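Local coordinates for protein L-lysine 6-monooxygenase involved in desferrioxamine biosynthesis (Erwinia amylovora CFBP1430, PDB 5O8P) that probably hydroxylates cadaverine at a terminal amine, using FAD and NADPH, as a step in the biosynthesis of the siderophore desferrioxamine, at residues T196-G201 / M338-H343. Sequence-based numbering, arbitrary orientation.
With FAD (flavin-adenine dinucleotide), chain C.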
loop_
_atom_site.group_PDB
_atom_site.type_symbol
_atom_site.label_atom_id
_atom_site.label_comp_id
_atom_site.label_asym_id
_atom_site.label_seq_id
_atom_site.Cartn_x
_atom_site.Cartn_y
_atom_site.Cartn_z
ATOM N N THR B 196 -10.365 18.525 25.010
ATOM C CA THR B 196 -10.003 19.306 23.832
ATOM C C THR B 196 -8.503 19.258 23.601
ATOM O O THR B 196 -7.726 19.733 24.411
ATOM C CB THR B 196 -10.453 20.770 23.971
ATOM O OG1 THR B 196 -11.882 20.817 24.068
ATOM C CG2 THR B 196 -9.990 21.616 22.770
ATOM N N VAL B 197 -8.099 18.685 22.477
ATOM C CA VAL B 197 -6.711 18.737 22.064
ATOM C C VAL B 197 -6.469 20.041 21.307
ATOM O O VAL B 197 -7.133 20.329 20.324
ATOM C CB VAL B 197 -6.333 17.529 21.198
ATOM C CG1 VAL B 197 -4.872 17.606 20.797
ATOM C CG2 VAL B 197 -6.611 16.238 21.956
ATOM N N LEU B 198 -5.506 20.816 21.776
ATOM C CA LEU B 198 -5.183 22.103 21.205
ATOM C C LEU B 198 -3.774 22.001 20.597
ATOM O O LEU B 198 -2.825 21.679 21.295
ATOM C CB LEU B 198 -5.282 23.147 22.307
ATOM C CG LEU B 198 -5.597 24.566 21.851
ATOM C CD1 LEU B 198 -6.404 25.284 22.914
ATOM C CD2 LEU B 198 -4.318 25.329 21.529
ATOM N N GLY B 199 -3.651 22.229 19.285
ATOM C CA GLY B 199 -2.380 22.069 18.551
ATOM C C GLY B 199 -2.498 21.221 17.292
ATOM O O GLY B 199 -3.410 20.416 17.173
ATOM N N SER B 200 -1.555 21.396 16.366
ATOM C CA SER B 200 -1.650 20.859 14.996
ATOM C C SER B 200 -0.762 19.617 14.689
ATOM O O SER B 200 -0.970 18.955 13.689
ATOM C CB SER B 200 -1.259 21.970 14.008
ATOM O OG SER B 200 0.159 22.147 13.933
ATOM N N GLY B 201 0.242 19.336 15.512
ATOM C CA GLY B 201 1.290 18.413 15.151
ATOM C C GLY B 201 1.040 16.928 15.288
ATOM O O GLY B 201 -0.074 16.507 15.529
ATOM N N MET B 338 -2.768 20.325 25.911
ATOM C CA MET B 338 -2.003 21.343 25.209
ATOM C C MET B 338 -0.845 20.678 24.433
ATOM O O MET B 338 0.259 20.501 24.949
ATOM C CB MET B 338 -1.503 22.362 26.231
ATOM C CG MET B 338 -1.177 23.712 25.646
ATOM S SD MET B 338 -2.649 24.708 25.380
ATOM C CE MET B 338 -3.068 25.145 27.067
ATOM N N ALA B 339 -1.120 20.285 23.191
ATOM C CA ALA B 339 -0.125 19.652 22.307
ATOM C C ALA B 339 0.539 20.707 21.435
ATOM O O ALA B 339 0.528 20.633 20.209
ATOM C CB ALA B 339 -0.791 18.576 21.454
ATOM N N THR B 340 1.140 21.682 22.095
ATOM C CA THR B 340 1.693 22.849 21.438
ATOM C C THR B 340 3.214 22.733 21.227
ATOM O O THR B 340 3.882 23.721 20.879
ATOM C CB THR B 340 1.345 24.092 22.266
ATOM O OG1 THR B 340 1.661 23.853 23.648
ATOM C CG2 THR B 340 -0.149 24.393 22.134
ATOM N N GLY B 341 3.758 21.532 21.437
ATOM C CA GLY B 341 5.151 21.258 21.132
ATOM C C GLY B 341 6.149 21.888 22.087
ATOM O O GLY B 341 5.826 22.156 23.244
ATOM N N TYR B 342 7.356 22.133 21.568
ATOM C CA TYR B 342 8.538 22.480 22.350
ATOM C C TYR B 342 9.222 23.733 21.791
ATOM O O TYR B 342 9.087 24.047 20.623
ATOM C CB TYR B 342 9.524 21.305 22.311
ATOM C CG TYR B 342 9.029 20.045 22.994
ATOM C CD1 TYR B 342 8.048 19.237 22.427
ATOM C CD2 TYR B 342 9.578 19.644 24.206
ATOM C CE1 TYR B 342 7.604 18.092 23.066
ATOM C CE2 TYR B 342 9.163 18.482 24.842
ATOM C CZ TYR B 342 8.172 17.706 24.273
ATOM O OH TYR B 342 7.745 16.554 24.911
ATOM N N HIS B 343 9.965 24.438 22.632
ATOM C CA HIS B 343 10.761 25.601 22.213
ATOM C C HIS B 343 12.148 25.482 22.836
ATOM O O HIS B 343 12.251 25.034 23.980
ATOM C CB HIS B 343 10.041 26.894 22.650
ATOM C CG HIS B 343 10.837 28.153 22.496
ATOM N ND1 HIS B 343 11.312 28.598 21.277
ATOM C CD2 HIS B 343 11.182 29.098 23.405
ATOM C CE1 HIS B 343 11.937 29.751 21.448
ATOM N NE2 HIS B 343 11.875 30.074 22.730
HETATM P PA FAD C . 16.336 15.414 24.602
HETATM O O1A FAD C . 15.449 14.245 24.991
HETATM O O2A FAD C . 15.821 16.822 24.774
HETATM O O5B FAD C . 17.696 15.217 25.450
HETATM C C5B FAD C . 18.204 16.212 26.333
HETATM C C4B FAD C . 18.813 15.629 27.603
HETATM O O4B FAD C . 19.669 16.609 28.210
HETATM C C3B FAD C . 17.760 15.272 28.647
HETATM O O3B FAD C . 18.038 13.960 29.154
HETATM C C2B FAD C . 17.871 16.376 29.698
HETATM O O2B FAD C . 17.556 15.954 31.029
HETATM C C1B FAD C . 19.333 16.766 29.596
HETATM N N9A FAD C . 19.697 18.104 30.138
HETATM C C8A FAD C . 19.134 19.304 29.885
HETATM N N7A FAD C . 19.772 20.284 30.584
HETATM C C5A FAD C . 20.762 19.708 31.299
HETATM C C6A FAD C . 21.820 20.144 32.252
HETATM N N6A FAD C . 21.958 21.446 32.599
HETATM N N1A FAD C . 22.650 19.197 32.764
HETATM C C2A FAD C . 22.536 17.891 32.438
HETATM N N3A FAD C . 21.597 17.431 31.590
HETATM C C4A FAD C . 20.704 18.270 30.997
HETATM N N1 FAD C . 12.186 13.100 15.507
HETATM C C2 FAD C . 12.363 12.155 14.547
HETATM O O2 FAD C . 13.241 12.355 13.678
HETATM N N3 FAD C . 11.634 11.017 14.509
HETATM C C4 FAD C . 10.679 10.752 15.419
HETATM O O4 FAD C . 10.017 9.699 15.360
HETATM C C4X FAD C . 10.424 11.736 16.502
HETATM N N5 FAD C . 9.482 11.528 17.448
HETATM C C5X FAD C . 9.272 12.448 18.420
HETATM C C6 FAD C . 8.286 12.181 19.367
HETATM C C7 FAD C . 8.013 13.078 20.397
HETATM C C7M FAD C . 6.938 12.768 21.409
HETATM C C8 FAD C . 8.796 14.345 20.480
HETATM C C8M FAD C . 8.521 15.331 21.583
HETATM C C9 FAD C . 9.784 14.624 19.534
HETATM C C9A FAD C . 10.070 13.726 18.489
HETATM N N10 FAD C . 11.079 13.965 17.495
HETATM C C10 FAD C . 11.258 12.972 16.491
HETATM C "C1'" FAD C . 11.939 15.180 17.459
HETATM C "C2'" FAD C . 13.298 14.970 18.168
HETATM O "O2'" FAD C . 13.894 13.722 17.756
HETATM C "C3'" FAD C . 13.212 15.015 19.706
HETATM O "O3'" FAD C . 12.721 16.292 20.143
HETATM C "C4'" FAD C . 14.553 14.746 20.400
HETATM O "O4'" FAD C . 14.315 14.217 21.709
HETATM C "C5'" FAD C . 15.417 15.998 20.527
HETATM O "O5'" FAD C . 16.785 15.608 20.669
HETATM P P FAD C . 17.616 16.016 21.975
HETATM O O1P FAD C . 18.995 15.400 21.862
HETATM O O2P FAD C . 17.461 17.509 22.049
HETATM O O3P FAD C . 16.728 15.163 23.041
#
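Leu198 and Met338 pair as parallel strand neighbours. Ala339 N, one residue on from Met338, donates to Leu198 O at 2.9 Å. The bond is bent at the hydrogen (132°). On the Leu198 and Met338 face of the sheet, Leu198 CD2 lies 4.2 Å from Met338 SD. On the other face, Val197 CG1 meets Ala339 CB at 4.2 Å. Gly199 has a positive phi, which favours glycine, and Gly199 CA is 3.6 Å from Ala339 O. These five residues form the tight, buried part.

Thr340 lies at its more open margin. OG1 sits between the backbone N and the carbonyl carbon (chi1 48°), which places CG2 beside the N, 3.9 Å from Leu198 O. Thr340 OG1 is hydrogen-bonded to Trp164 O. Farther on the segments diverge. Ser200, partly exposed, points away; it belongs to the NADP(+) site, but NADP(+) is not bound to this chain in the model. Tyr342, of the FAD pocket, brings its ring obliquely to the flavin methyl, with Tyr342 CE1 3.3 Å from FAD C8M. Gly199 and Gly201 fit a Rossmann-type glycine motif, consistent with a nucleotide-binding turn between strand 194-198 and helix 202-213. Ala204 of that helix packs on Val197 and Ala339. Strand 335-338 runs between strands 194-198 and 177-178 in the five-stranded parallel sheet, and the chain then continues into strand 342-343, paired with strand 162-163.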